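Local coordinates for Phospholipase/Carboxylesterase (Dyadobacter fermentans, PDB 4H0C), which probably hydrolyses carboxylic ester bonds, perhaps including palmitoyl thioesters, as an alpha/beta hydrolase of the phospholipase/carboxylesterase family, at residues A21-V26 with Q101-G106; V25-G30 with M50-P55; N59-P64 with F107-C112; T114-T119 with G134-E139; T158-P163 with Q186-G191. All coordinates share one frame; numbering follows the deposited sequence. Where two conformers were deposited one is given.

Interaction 1 (A21-V26 with Q101-G106); sequences AKKAVV and QIYFAG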
# COMPACT_ATOMS: atom_id res chain seq x y z
N ALA A 21 4.74 -20.06 6.72
CA ALA A 21 4.18 -18.82 7.24
C ALA A 21 2.67 -18.88 7.47
O ALA A 21 1.93 -19.40 6.63
CB ALA A 21 4.53 -17.67 6.32
N LYS A 22 2.26 -18.36 8.62
CA LYS A 22 0.86 -18.17 8.99
C LYS A 22 0.27 -16.94 8.29
O LYS A 22 -0.94 -16.86 8.06
CB LYS A 22 0.76 -17.98 10.52
CG LYS A 22 1.40 -19.08 11.34
CD LYS A 22 1.20 -18.91 12.85
CE LYS A 22 2.08 -17.81 13.41
NZ LYS A 22 3.54 -18.14 13.35
N LYS A 23 1.13 -15.98 7.95
CA LYS A 23 0.70 -14.68 7.44
C LYS A 23 1.70 -14.21 6.39
O LYS A 23 2.83 -14.74 6.30
CB LYS A 23 0.65 -13.64 8.58
CG LYS A 23 -0.19 -14.02 9.77
CD LYS A 23 -0.06 -13.01 10.90
CE LYS A 23 -1.20 -13.21 11.90
NZ LYS A 23 -1.01 -12.29 13.05
N ALA A 24 1.30 -13.22 5.59
CA ALA A 24 2.18 -12.64 4.60
C ALA A 24 1.98 -11.17 4.57
O ALA A 24 0.91 -10.68 4.96
CB ALA A 24 1.92 -13.22 3.23
N VAL A 25 2.99 -10.45 4.09
CA VAL A 25 2.85 -9.00 3.93
C VAL A 25 3.42 -8.60 2.58
O VAL A 25 4.52 -9.06 2.21
CB VAL A 25 3.50 -8.19 5.07
CG1 VAL A 25 5.02 -8.43 5.16
CG2 VAL A 25 3.23 -6.69 4.87
N VAL A 26 2.65 -7.81 1.83
CA VAL A 26 3.08 -7.23 0.57
C VAL A 26 3.57 -5.82 0.89
O VAL A 26 2.80 -5.00 1.37
CB VAL A 26 1.89 -7.17 -0.43
CG1 VAL A 26 2.36 -6.50 -1.71
CG2 VAL A 26 1.33 -8.56 -0.68
N GLN A 101 -5.20 -13.37 5.93
CA GLN A 101 -3.90 -13.38 6.60
C GLN A 101 -2.85 -12.63 5.77
O GLN A 101 -1.65 -12.77 6.03
CB GLN A 101 -3.42 -14.81 6.86
CG GLN A 101 -4.30 -15.63 7.79
CD GLN A 101 -4.55 -14.96 9.13
OE1 GLN A 101 -3.71 -14.22 9.64
NE2 GLN A 101 -5.72 -15.22 9.70
N ILE A 102 -3.30 -11.85 4.77
CA ILE A 102 -2.38 -11.08 3.94
C ILE A 102 -2.49 -9.62 4.34
O ILE A 102 -3.61 -9.07 4.43
CB ILE A 102 -2.61 -11.25 2.41
CG1 ILE A 102 -2.41 -12.72 1.98
CG2 ILE A 102 -1.65 -10.35 1.63
CD1 ILE A 102 -2.83 -13.04 0.54
N TYR A 103 -1.33 -9.03 4.64
CA TYR A 103 -1.21 -7.63 5.06
C TYR A 103 -0.55 -6.84 3.95
O TYR A 103 0.13 -7.42 3.10
CB TYR A 103 -0.36 -7.57 6.32
CG TYR A 103 -1.00 -8.24 7.51
CD1 TYR A 103 -1.10 -9.64 7.59
CD2 TYR A 103 -1.53 -7.48 8.55
CE1 TYR A 103 -1.70 -10.26 8.69
CE2 TYR A 103 -2.11 -8.09 9.65
CZ TYR A 103 -2.20 -9.47 9.72
OH TYR A 103 -2.82 -10.04 10.83
N PHE A 104 -0.77 -5.53 3.95
CA PHE A 104 -0.12 -4.64 2.98
C PHE A 104 0.52 -3.47 3.71
O PHE A 104 -0.05 -2.94 4.67
CB PHE A 104 -1.12 -4.06 1.96
CG PHE A 104 -1.80 -5.10 1.11
CD1 PHE A 104 -2.83 -5.89 1.63
CD2 PHE A 104 -1.41 -5.30 -0.21
CE1 PHE A 104 -3.46 -6.84 0.85
CE2 PHE A 104 -2.05 -6.26 -1.00
CZ PHE A 104 -3.07 -7.04 -0.46
N ALA A 105 1.71 -3.07 3.25
CA ALA A 105 2.39 -1.92 3.84
C ALA A 105 3.09 -1.13 2.76
O ALA A 105 3.82 -1.70 1.95
CB ALA A 105 3.37 -2.37 4.92
N GLY A 106 2.87 0.18 2.72
CA GLY A 106 3.47 1.01 1.67
C GLY A 106 3.82 2.36 2.24
O GLY A 106 3.18 2.80 3.21
O HOH W 1 -0.33 -9.93 12.98
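Strands 23-28 and 102-107 run parallel side by side within the alpha/beta-hydrolase sheet, pairing Ala24 with Ile102, Val25 with Tyr103 and Val26 with Phe104. Four backbone hydrogen bonds alternate between them, from Ala24 N to Gln101 O (3.0 Å), Tyr103 N to Ala24 O (2.8 Å), Val26 N to Tyr103 O (2.8 Å) and Ala105 N to Val26 O (2.9 Å). Side chains sort by face. On one, Val26 and Phe104 lie alongside each other, with Val26 CB 3.8 Å from Phe104 CD2. On the other, the CG2 methyl of Val25 rests against Tyr103 CB.

At the start of the pairing Lys23 is drawn out full length, its CG anti to the carbonyl carbon (chi1 -55°), and its methylenes pass the Tyr103 ring obliquely, CD coming 3.9 Å from CE1. Its far end continues past the Gln101 amide, where Lys23 CE lies 3.5 Å from Gln101 OE1. Ala24 O sits in the plane of the Tyr103 ring, at its edge. Truncating Lys23 to an alanine would remove this aliphatic arm and would probably leave the phenol freer to turn and Gln101 OE1 without its neighbouring methylenes.

The side chain of Tyr103 lies about 3 Å from the bound sodium ion of the Ile208 and Lys210 site. Helix 77-94 packs on the Ala24, Val26, Ile102 and Phe104 face through Val88, Val89 and Ile92, and helix 109-120 meets Phe104 through Thr114 and Thr118. Strand 50-55 flanks strand 23-28 at its other edge.

Interaction 2 (V25-G30 with M50-P55); sequences VVMLHG and MAIYAP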
# COMPACT_ATOMS: atom_id res chain seq x y z
N VAL A 25 2.99 -10.45 4.09
CA VAL A 25 2.85 -9.00 3.93
C VAL A 25 3.42 -8.60 2.58
O VAL A 25 4.52 -9.06 2.21
CB VAL A 25 3.50 -8.19 5.07
CG1 VAL A 25 5.02 -8.43 5.16
CG2 VAL A 25 3.23 -6.69 4.87
N VAL A 26 2.65 -7.81 1.83
CA VAL A 26 3.08 -7.23 0.57
C VAL A 26 3.57 -5.82 0.89
O VAL A 26 2.80 -5.00 1.37
CB VAL A 26 1.89 -7.17 -0.43
CG1 VAL A 26 2.36 -6.50 -1.71
CG2 VAL A 26 1.33 -8.56 -0.68
N MSE A 27 4.86 -5.55 0.63
CA MSE A 27 5.48 -4.27 0.97
C MSE A 27 5.81 -3.52 -0.31
O MSE A 27 6.46 -4.06 -1.19
CB MSE A 27 6.73 -4.48 1.84
CG MSE A 27 6.45 -5.37 3.05
SE MSE A 27 7.94 -5.46 4.23
CE MSE A 27 7.86 -3.67 5.00
N LEU A 28 5.38 -2.27 -0.39
CA LEU A 28 5.47 -1.48 -1.62
C LEU A 28 6.31 -0.23 -1.36
O LEU A 28 5.93 0.63 -0.56
CB LEU A 28 4.07 -1.14 -2.17
CG LEU A 28 3.17 -2.37 -2.47
CD1 LEU A 28 1.77 -1.95 -2.86
CD2 LEU A 28 3.76 -3.23 -3.58
N HIS A 29 7.45 -0.17 -2.05
CA HIS A 29 8.39 0.93 -1.93
C HIS A 29 7.90 2.20 -2.57
O HIS A 29 6.95 2.21 -3.39
CB HIS A 29 9.76 0.55 -2.51
CG HIS A 29 9.79 0.38 -4.03
ND1 HIS A 29 9.78 1.44 -4.90
CD2 HIS A 29 9.89 -0.77 -4.81
CE1 HIS A 29 9.86 0.97 -6.17
NE2 HIS A 29 9.90 -0.38 -6.11
N GLY A 30 8.56 3.29 -2.21
CA GLY A 30 8.22 4.60 -2.74
C GLY A 30 8.94 4.99 -4.03
O GLY A 30 9.71 4.20 -4.59
N MSE A 50 5.45 -13.02 9.33
CA MSE A 50 5.05 -12.90 7.92
C MSE A 50 6.10 -13.38 6.93
O MSE A 50 7.32 -13.16 7.11
CB MSE A 50 4.72 -11.46 7.54
CG MSE A 50 3.34 -10.94 8.01
SE MSE A 50 3.32 -10.77 9.94
CE MSE A 50 1.78 -9.59 10.02
N ALA A 51 5.60 -14.03 5.88
CA ALA A 51 6.36 -14.17 4.64
C ALA A 51 6.29 -12.79 3.99
O ALA A 51 5.21 -12.25 3.81
CB ALA A 51 5.74 -15.24 3.74
N ILE A 52 7.44 -12.22 3.66
CA ILE A 52 7.50 -10.85 3.12
C ILE A 52 7.73 -10.91 1.61
O ILE A 52 8.68 -11.55 1.15
CB ILE A 52 8.63 -10.03 3.79
CG1 ILE A 52 8.36 -9.89 5.30
CG2 ILE A 52 8.87 -8.71 3.07
CD1 ILE A 52 9.59 -9.46 6.09
N TYR A 53 6.81 -10.29 0.86
CA TYR A 53 6.97 -10.10 -0.59
C TYR A 53 7.06 -8.62 -0.90
O TYR A 53 6.19 -7.86 -0.50
CB TYR A 53 5.72 -10.62 -1.31
CG TYR A 53 5.64 -12.14 -1.39
CD1 TYR A 53 5.70 -12.79 -2.63
CD2 TYR A 53 5.48 -12.91 -0.24
CE1 TYR A 53 5.64 -14.18 -2.71
CE2 TYR A 53 5.43 -14.30 -0.32
CZ TYR A 53 5.51 -14.92 -1.57
OH TYR A 53 5.46 -16.29 -1.68
N ALA A 54 8.07 -8.21 -1.66
CA ALA A 54 8.21 -6.82 -2.05
C ALA A 54 8.50 -6.77 -3.56
O ALA A 54 9.60 -7.11 -3.99
CB ALA A 54 9.34 -6.16 -1.27
N PRO A 55 7.50 -6.37 -4.37
CA PRO A 55 7.77 -6.28 -5.80
C PRO A 55 8.62 -5.06 -6.09
O PRO A 55 8.49 -4.04 -5.39
CB PRO A 55 6.37 -6.13 -6.44
CG PRO A 55 5.51 -5.58 -5.36
CD PRO A 55 6.07 -6.15 -4.06
O HOH W 2 8.27 -2.95 -2.92
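Ile52 packs closely on both sides in this parallel strand pair, one branch on Val25 and the other on Met27, a selenomethionine in this crystal. Its CG1 lies 3.6 Å from Val25 CG1, the two side chains running side by side. The Val25 methyl is brought there by a chi1 of 61°, which sets CG1 between the backbone N and the carbonyl carbon. Ile52 CG2 meets Met27 SE at 3.6 Å, the chains crossing at a slant. Beneath them the strands are joined by nearly linear bonds from Tyr53 N to Val25 O, from Val25 N to Ala51 O and from Met27 N to Tyr53 O, each 2.9 Å long. The tightest carbon pair is Leu28 CD2 against Pro55 CG, at 3.4 Å.

Direct backbone pairing ends at Met27; beyond it a water bridges the strands, donating to Met27 O and Pro55 O and accepting from His29 N, although Leu28 still presses on Pro55. The His29 ring comes no nearer to Pro55 than CD2 to O, 3.6 Å. Its ND1 donates, in the ring plane, to Gly30 O (2.8 Å), while NE2 bonds to Ala57 N, which fixes the ring's rotation.

The two strands belong to a beta-alpha-beta unit whose helix 35-39 lies against Met27, His29 and Ala54. Helix 77-94 covers the opposite face, touching Val26, Tyr53 and Pro55.

Interaction 3 (N59-P64 with F107-C112); sequences NNSWYP and FSQGAC. With CIT (citric acid), chain C.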
# COMPACT_ATOMS: atom_id res chain seq x y z
N ASN A 59 11.90 1.18 -13.42
CA ASN A 59 12.30 2.59 -13.28
C ASN A 59 12.28 3.08 -11.82
O ASN A 59 12.34 4.30 -11.56
CB ASN A 59 11.45 3.48 -14.18
CG ASN A 59 11.66 3.18 -15.66
OD1 ASN A 59 12.78 2.90 -16.08
ND2 ASN A 59 10.58 3.24 -16.45
N ASN A 60 12.24 2.13 -10.89
CA ASN A 60 12.13 2.41 -9.45
C ASN A 60 10.95 3.34 -9.15
O ASN A 60 10.98 4.09 -8.17
CB ASN A 60 13.41 3.03 -8.89
CG ASN A 60 14.58 2.06 -8.82
OD1 ASN A 60 14.45 0.88 -9.11
ND2 ASN A 60 15.72 2.58 -8.42
N SER A 61 9.91 3.29 -9.99
CA SER A 61 8.77 4.17 -9.82
C SER A 61 7.51 3.52 -10.38
O SER A 61 7.47 3.13 -11.56
CB SER A 61 9.03 5.52 -10.51
OG SER A 61 7.89 6.37 -10.42
N TRP A 62 6.49 3.40 -9.52
CA TRP A 62 5.20 2.78 -9.92
C TRP A 62 4.49 3.46 -11.06
O TRP A 62 3.89 2.80 -11.90
CB TRP A 62 4.28 2.58 -8.71
CG TRP A 62 4.94 1.70 -7.67
CD1 TRP A 62 5.35 2.04 -6.38
CD2 TRP A 62 5.29 0.29 -7.82
NE1 TRP A 62 5.91 0.96 -5.75
CE2 TRP A 62 5.93 -0.13 -6.57
CE3 TRP A 62 5.17 -0.63 -8.86
CZ2 TRP A 62 6.39 -1.44 -6.37
CZ3 TRP A 62 5.63 -1.93 -8.66
CH2 TRP A 62 6.24 -2.32 -7.44
N TYR A 63 4.57 4.79 -11.10
CA TYR A 63 3.91 5.56 -12.17
C TYR A 63 4.63 6.92 -12.22
O TYR A 63 5.16 7.37 -11.18
CB TYR A 63 2.38 5.70 -11.89
CG TYR A 63 2.04 6.04 -10.45
CD1 TYR A 63 2.14 7.37 -10.00
CD2 TYR A 63 1.70 5.06 -9.53
CE1 TYR A 63 1.88 7.70 -8.67
CE2 TYR A 63 1.40 5.38 -8.22
CZ TYR A 63 1.52 6.69 -7.79
OH TYR A 63 1.28 7.01 -6.49
N PRO A 64 4.66 7.57 -13.39
CA PRO A 64 5.61 8.69 -13.62
C PRO A 64 5.36 10.03 -12.93
O PRO A 64 6.31 10.78 -12.70
CB PRO A 64 5.57 8.88 -15.14
CG PRO A 64 4.22 8.35 -15.54
CD PRO A 64 4.01 7.15 -14.65
N PHE A 107 4.82 3.02 1.65
CA PHE A 107 5.14 4.40 2.01
C PHE A 107 5.02 5.26 0.78
O PHE A 107 5.54 4.89 -0.28
CB PHE A 107 6.59 4.53 2.56
CG PHE A 107 7.04 5.94 2.75
CD1 PHE A 107 6.39 6.77 3.67
CD2 PHE A 107 8.09 6.46 2.00
CE1 PHE A 107 6.79 8.09 3.86
CE2 PHE A 107 8.50 7.78 2.19
CZ PHE A 107 7.85 8.60 3.12
N SER A 108 4.38 6.42 0.93
CA SER A 108 4.35 7.45 -0.12
C SER A 108 3.76 6.88 -1.43
O SER A 108 2.63 6.41 -1.42
CB SER A 108 5.74 8.13 -0.26
OG SER A 108 5.64 9.38 -0.92
N GLN A 109 4.52 6.88 -2.53
CA GLN A 109 4.03 6.31 -3.79
C GLN A 109 3.52 4.89 -3.59
O GLN A 109 2.49 4.52 -4.19
CB GLN A 109 5.10 6.36 -4.88
CG GLN A 109 4.58 6.04 -6.28
CD GLN A 109 5.71 5.88 -7.29
OE1 GLN A 109 6.65 5.12 -7.06
NE2 GLN A 109 5.61 6.58 -8.44
N GLY A 110 4.23 4.11 -2.78
CA GLY A 110 3.80 2.75 -2.40
C GLY A 110 2.54 2.69 -1.55
O GLY A 110 1.78 1.72 -1.65
N ALA A 111 2.32 3.71 -0.71
CA ALA A 111 1.07 3.78 0.10
C ALA A 111 -0.12 4.07 -0.82
O ALA A 111 -1.18 3.48 -0.66
CB ALA A 111 1.19 4.85 1.17
N CYS A 112 0.06 4.97 -1.79
CA CYS A 112 -0.99 5.25 -2.76
C CYS A 112 -1.34 3.99 -3.55
O CYS A 112 -2.52 3.69 -3.74
CB CYS A 112 -0.55 6.35 -3.73
SG CYS A 112 -0.22 7.90 -2.88
C1 CIT C . 5.59 11.10 -4.54
O1 CIT C . 5.76 11.43 -5.73
O2 CIT C . 6.38 10.33 -3.96
C2 CIT C . 4.39 11.66 -3.81
C3 CIT C . 3.22 10.66 -3.85
O7 CIT C . 3.64 9.40 -3.33
C4 CIT C . 2.04 11.14 -3.01
C5 CIT C . 2.20 10.70 -1.56
O3 CIT C . 1.48 9.77 -1.13
O4 CIT C . 3.05 11.30 -0.86
C6 CIT C . 2.75 10.39 -5.26
O5 CIT C . 2.68 9.19 -5.65
O6 CIT C . 2.41 11.36 -5.97
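Hydrogen bonding centres on the Gln109 amide, which reaches across to Ser61 and Trp62. Its NE2 donates almost straight, and in the amide plane, to Ser61 OG (3.0 Å). On the other side OE1 accepts from Trp62 N (3.0 Å), although this donor stands 54° out of the carbonyl plane. Extended beyond CG, and with CG anti to the backbone N (chi1 -168°), the side chain spans the distance from the helix to the loop.

Van der Waals and aromatic contacts flank the same chain. Gln109 NE2 lies over the centre of one face of the Tyr63 ring, 3.8 Å above its plane, with ring and amide planes turned 62° apart. Gln109 CG meets Tyr63 CZ at 3.5 Å. Trp62 crosses the amide obliquely, while its NE1 is spent on His29 O.

Ser108 and Gly110 fit the nucleophile elbow of an alpha/beta hydrolase, a strained strand-to-helix turn, with Ser108 at a positive phi. Ser108 OG bonds to His194 NE2, and His194 in turn to Asp162, consistent with a catalytic triad.

Polar contacts to a citrate, probably from the crystallisation liquor, lie beside Ser108. Tyr63 OH donates to citrate O5 (2.7 Å), and Ser108 OG pairs with citrate O7 (3.1 Å). Gln109 N lies 2.8 Å from that same O7, and Arg31 and Phe67 hold the citrate from elsewhere.

Interaction 4 (T114-T119 with G134-E139); sequences TLEYTT and GLIGQE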
# COMPACT_ATOMS: atom_id res chain seq x y z
N THR A 114 -0.82 0.93 -2.59
CA THR A 114 -1.42 0.02 -1.62
C THR A 114 -2.92 0.29 -1.52
O THR A 114 -3.73 -0.64 -1.58
CB THR A 114 -0.78 0.16 -0.22
OG1 THR A 114 0.56 -0.34 -0.24
CG2 THR A 114 -1.62 -0.58 0.84
N LEU A 115 -3.29 1.56 -1.32
CA LEU A 115 -4.70 1.94 -1.13
C LEU A 115 -5.48 1.69 -2.42
O LEU A 115 -6.59 1.16 -2.38
CB LEU A 115 -4.82 3.40 -0.74
CG LEU A 115 -4.35 3.67 0.69
CD1 LEU A 115 -4.34 5.17 0.89
CD2 LEU A 115 -5.26 3.00 1.74
N GLU A 116 -4.88 2.03 -3.56
CA GLU A 116 -5.57 1.89 -4.84
C GLU A 116 -5.82 0.42 -5.15
O GLU A 116 -6.92 0.03 -5.55
CB GLU A 116 -4.79 2.56 -5.97
CG GLU A 116 -5.53 2.68 -7.31
CD GLU A 116 -6.81 3.53 -7.26
OE1 GLU A 116 -6.93 4.42 -6.37
OE2 GLU A 116 -7.67 3.31 -8.15
N TYR A 117 -4.81 -0.43 -4.91
CA TYR A 117 -5.00 -1.85 -5.16
C TYR A 117 -6.04 -2.48 -4.24
O TYR A 117 -6.94 -3.21 -4.70
CB TYR A 117 -3.68 -2.65 -5.05
CG TYR A 117 -3.96 -4.13 -5.18
CD1 TYR A 117 -4.10 -4.70 -6.44
CD2 TYR A 117 -4.20 -4.93 -4.05
CE1 TYR A 117 -4.41 -6.05 -6.58
CE2 TYR A 117 -4.51 -6.28 -4.18
CZ TYR A 117 -4.63 -6.83 -5.44
OH TYR A 117 -4.95 -8.16 -5.60
N THR A 118 -5.91 -2.22 -2.95
CA THR A 118 -6.79 -2.88 -2.00
C THR A 118 -8.24 -2.41 -2.13
O THR A 118 -9.13 -3.17 -1.86
CB THR A 118 -6.30 -2.78 -0.55
OG1 THR A 118 -6.10 -1.41 -0.23
CG2 THR A 118 -4.97 -3.53 -0.38
N THR A 119 -8.45 -1.15 -2.53
CA THR A 119 -9.78 -0.57 -2.65
C THR A 119 -10.46 -0.99 -3.98
O THR A 119 -11.69 -1.14 -4.06
CB THR A 119 -9.72 0.94 -2.41
OG1 THR A 119 -9.01 1.16 -1.17
CG2 THR A 119 -11.12 1.55 -2.25
N GLY A 134 -2.72 8.27 -0.41
CA GLY A 134 -4.15 8.40 -0.68
C GLY A 134 -4.53 7.65 -1.95
O GLY A 134 -3.68 7.20 -2.72
N LEU A 135 -5.84 7.55 -2.18
CA LEU A 135 -6.34 6.95 -3.41
C LEU A 135 -5.93 7.81 -4.63
O LEU A 135 -5.70 9.01 -4.49
CB LEU A 135 -7.85 6.78 -3.32
CG LEU A 135 -8.38 5.74 -2.32
CD1 LEU A 135 -9.89 5.91 -2.20
CD2 LEU A 135 -8.02 4.30 -2.69
N ILE A 136 -5.85 7.19 -5.79
CA ILE A 136 -5.11 7.75 -6.93
C ILE A 136 -6.04 8.43 -7.94
O ILE A 136 -7.09 7.89 -8.27
CB ILE A 136 -4.25 6.64 -7.61
CG1 ILE A 136 -3.11 6.17 -6.67
CG2 ILE A 136 -3.68 7.09 -8.95
CD1 ILE A 136 -2.31 4.98 -7.18
N GLY A 137 -5.63 9.60 -8.44
CA GLY A 137 -6.28 10.26 -9.59
C GLY A 137 -6.62 11.70 -9.29
O GLY A 137 -6.94 12.02 -8.16
N GLN A 138 -6.57 12.57 -10.30
CA GLN A 138 -7.00 13.95 -10.11
C GLN A 138 -8.45 13.96 -9.62
O GLN A 138 -8.79 14.70 -8.68
CB GLN A 138 -6.86 14.74 -11.40
CG GLN A 138 -7.10 16.23 -11.18
CD GLN A 138 -6.76 17.04 -12.40
OE1 GLN A 138 -5.63 17.46 -12.58
NE2 GLN A 138 -7.73 17.24 -13.25
N GLU A 139 -9.30 13.17 -10.28
CA GLU A 139 -10.68 12.94 -9.84
C GLU A 139 -10.73 11.53 -9.26
O GLU A 139 -10.14 10.63 -9.82
CB GLU A 139 -11.65 13.02 -11.04
CG GLU A 139 -11.91 14.44 -11.54
CD GLU A 139 -10.78 14.99 -12.39
OE1 GLU A 139 -10.08 14.19 -13.06
OE2 GLU A 139 -10.59 16.23 -12.39
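Glu116 meets Ile136 where helix 109-120, the helix that follows the probable nucleophile elbow of the alpha/beta-hydrolase fold, packs against the loop after strand 127-131. The two side chains cross at a slant. Glu116 sends CG anti to its own N (chi1 -170°) and then bends at chi2 (62°), which lays its aliphatic part on the isoleucine and returns the carboxylate to the loop backbone. Glu116 CB touches Ile136 CD1 at 3.7 Å, and Ile136 N donates to Glu116 OE1 at 3.0 Å. This donor approaches from above the carboxylate plane, 41° out of it.

Both oxygens have further partners: OE1 also bonds to the Tyr145 hydroxyl, and OE2 forms a salt bridge with Arg120 NE. Such company is likely to keep the buried carboxylate charged. A leucine in place of Glu116 would probably leave Arg120 without its counter-charge and Ile136 N without its acceptor.

Leu135 and Thr119 stand at about a right angle to each other. The CD2 methyl of Leu135 fits into the notch between successive helix turns, 3.9 Å from Leu115 CB and 3.6 Å from Thr119 OG1. Leu115 points at the loop and places its CD1 3.6 Å from Gly134 CA. Helix 167-179 closes this side, with Ile176 and Leu177 against Thr119. Two donors from one residue grip Leu115 O from opposite faces of its plane, Thr119 N at 3.0 Å and Thr119 OG1 at 2.7 Å.

Interaction 5 (T158-P163 with Q186-G191); sequences TGNPDP and QVVYPG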
# COMPACT_ATOMS: atom_id res chain seq x y z
N THR A 158 -0.76 10.97 7.16
CA THR A 158 -0.02 11.95 6.39
C THR A 158 0.45 13.06 7.33
O THR A 158 0.07 13.10 8.52
CB THR A 158 -0.83 12.52 5.19
OG1 THR A 158 0.05 13.27 4.33
CG2 THR A 158 -2.01 13.39 5.65
N GLY A 159 1.28 13.94 6.80
CA GLY A 159 1.66 15.12 7.56
C GLY A 159 0.81 16.30 7.10
O GLY A 159 0.11 16.23 6.08
N ASN A 160 0.84 17.37 7.88
CA ASN A 160 0.10 18.56 7.54
C ASN A 160 0.93 19.79 7.87
O ASN A 160 1.35 19.96 9.02
CB ASN A 160 -1.25 18.58 8.26
CG ASN A 160 -2.13 19.76 7.84
OD1 ASN A 160 -1.96 20.33 6.77
ND2 ASN A 160 -3.07 20.11 8.69
N PRO A 161 1.20 20.63 6.87
CA PRO A 161 0.90 20.40 5.45
C PRO A 161 1.88 19.40 4.82
O PRO A 161 2.91 19.06 5.42
CB PRO A 161 1.09 21.78 4.83
CG PRO A 161 2.10 22.43 5.70
CD PRO A 161 1.76 21.98 7.09
N ASP A 162 1.54 18.89 3.64
CA ASP A 162 2.47 18.09 2.84
C ASP A 162 2.16 18.39 1.38
O ASP A 162 1.06 18.12 0.91
CB ASP A 162 2.33 16.58 3.13
CG ASP A 162 3.40 15.74 2.44
OD1 ASP A 162 3.70 15.96 1.25
OD2 ASP A 162 3.94 14.81 3.08
N PRO A 163 3.13 18.97 0.65
CA PRO A 163 2.89 19.38 -0.73
C PRO A 163 2.70 18.22 -1.71
O PRO A 163 2.30 18.45 -2.87
CB PRO A 163 4.15 20.18 -1.07
CG PRO A 163 5.20 19.59 -0.20
CD PRO A 163 4.49 19.31 1.10
N GLN A 186 -7.17 6.95 11.06
CA GLN A 186 -6.56 8.03 10.31
C GLN A 186 -5.81 8.89 11.30
O GLN A 186 -6.37 9.30 12.33
CB GLN A 186 -7.62 8.87 9.59
CG GLN A 186 -7.11 10.17 8.98
CD GLN A 186 -8.22 11.11 8.50
OE1 GLN A 186 -9.40 10.96 8.87
NE2 GLN A 186 -7.85 12.08 7.69
N VAL A 187 -4.54 9.15 11.01
CA VAL A 187 -3.76 10.03 11.88
C VAL A 187 -3.02 11.03 11.02
O VAL A 187 -2.31 10.65 10.08
CB VAL A 187 -2.77 9.31 12.84
CG1 VAL A 187 -2.12 10.35 13.73
CG2 VAL A 187 -3.47 8.27 13.70
N VAL A 188 -3.21 12.31 11.33
CA VAL A 188 -2.57 13.40 10.63
C VAL A 188 -1.58 14.03 11.60
O VAL A 188 -1.93 14.33 12.75
CB VAL A 188 -3.59 14.47 10.16
CG1 VAL A 188 -2.87 15.69 9.58
CG2 VAL A 188 -4.60 13.91 9.16
N TYR A 189 -0.34 14.19 11.14
CA TYR A 189 0.74 14.68 11.99
C TYR A 189 1.17 16.10 11.55
O TYR A 189 1.98 16.25 10.63
CB TYR A 189 1.94 13.72 11.89
CG TYR A 189 1.66 12.33 12.41
CD1 TYR A 189 1.80 12.04 13.77
CD2 TYR A 189 1.26 11.31 11.55
CE1 TYR A 189 1.55 10.77 14.26
CE2 TYR A 189 1.00 10.03 12.03
CZ TYR A 189 1.15 9.78 13.39
OH TYR A 189 0.90 8.53 13.87
N PRO A 190 0.63 17.13 12.23
CA PRO A 190 0.95 18.51 11.91
C PRO A 190 2.46 18.73 11.98
O PRO A 190 3.10 18.34 12.98
CB PRO A 190 0.27 19.29 13.04
CG PRO A 190 -0.88 18.44 13.45
CD PRO A 190 -0.38 17.02 13.31
N GLY A 191 3.03 19.33 10.93
CA GLY A 191 4.46 19.68 10.91
C GLY A 191 5.45 18.54 10.73
O GLY A 191 6.65 18.78 10.70
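The Tyr189 ring has Thr158 O at its edge, near the ring plane and 3.7 Å from CD2. Over one face lies a neighbour from its own strand, Val187 CG1, 3.3 Å above the plane and shifted toward the rim. Phe155 and Ser157 of the adjoining strand touch the Tyr189 side chain as well, as does Glu200 of helix 198-206.

Thr158 and Tyr189 belong to the last two parallel strands of the sheet, 153-160 and 183-190, which helix 167-179 connects as a beta-alpha-beta unit. Thr158 O, besides meeting the ring edge, accepts from Tyr189 N (2.9 Å) in its carbonyl plane. The next bond is bent: Asn160 N approaches Tyr189 O (3.2 Å) from above the carbonyl plane, 58° out of it. A weak bond from Thr158 N to Val187 O precedes them.

On the face bearing Thr158, Asn160 and Val188, the side-chain contact is thin. Asn160 CB lies 3.6 Å from Val188 CG1, a methyl held anti to its backbone N (chi1 173°). Val167 and Val170 of helix 167-179 back Asn160 and Thr158 on this face.

At the exposed end of the pairing Gly191, with a positive phi of 74°, turns its N to Asn160 O; the modelled 2.6 Å is unusually short, and the exact length is doubtful. After Asn160 a cis peptide bond before Pro161 redirects the chain and leads to Asp162. The OD2 of that aspartate bonds to His194 ND1, as expected of the acidic member of a probable Ser-His-Asp triad.

In the fold
Interactions 1 and 2 share Val25 and Val26: strand 23-28 pairs with 102-107 on one edge and 50-55 on the other, and their centres are 8 Å apart. Strand 102-107 leads into the probable nucleophile elbow of interaction 3, whose Trp62 NE1 bonds to His29 O of interaction 2 at 2.9 Å. Interaction 4 lies on the same helix as interaction 3, with Cys112 CB 3.4 Å from Gly134 O. Interaction 5, in the same sheet but about 26 Å from interaction 1 between centres, touches none of the others. Its segment 158-163 nevertheless holds Asp162, which His194 links to Ser108 of interaction 3 in what is probably the active site, where the citrate lies.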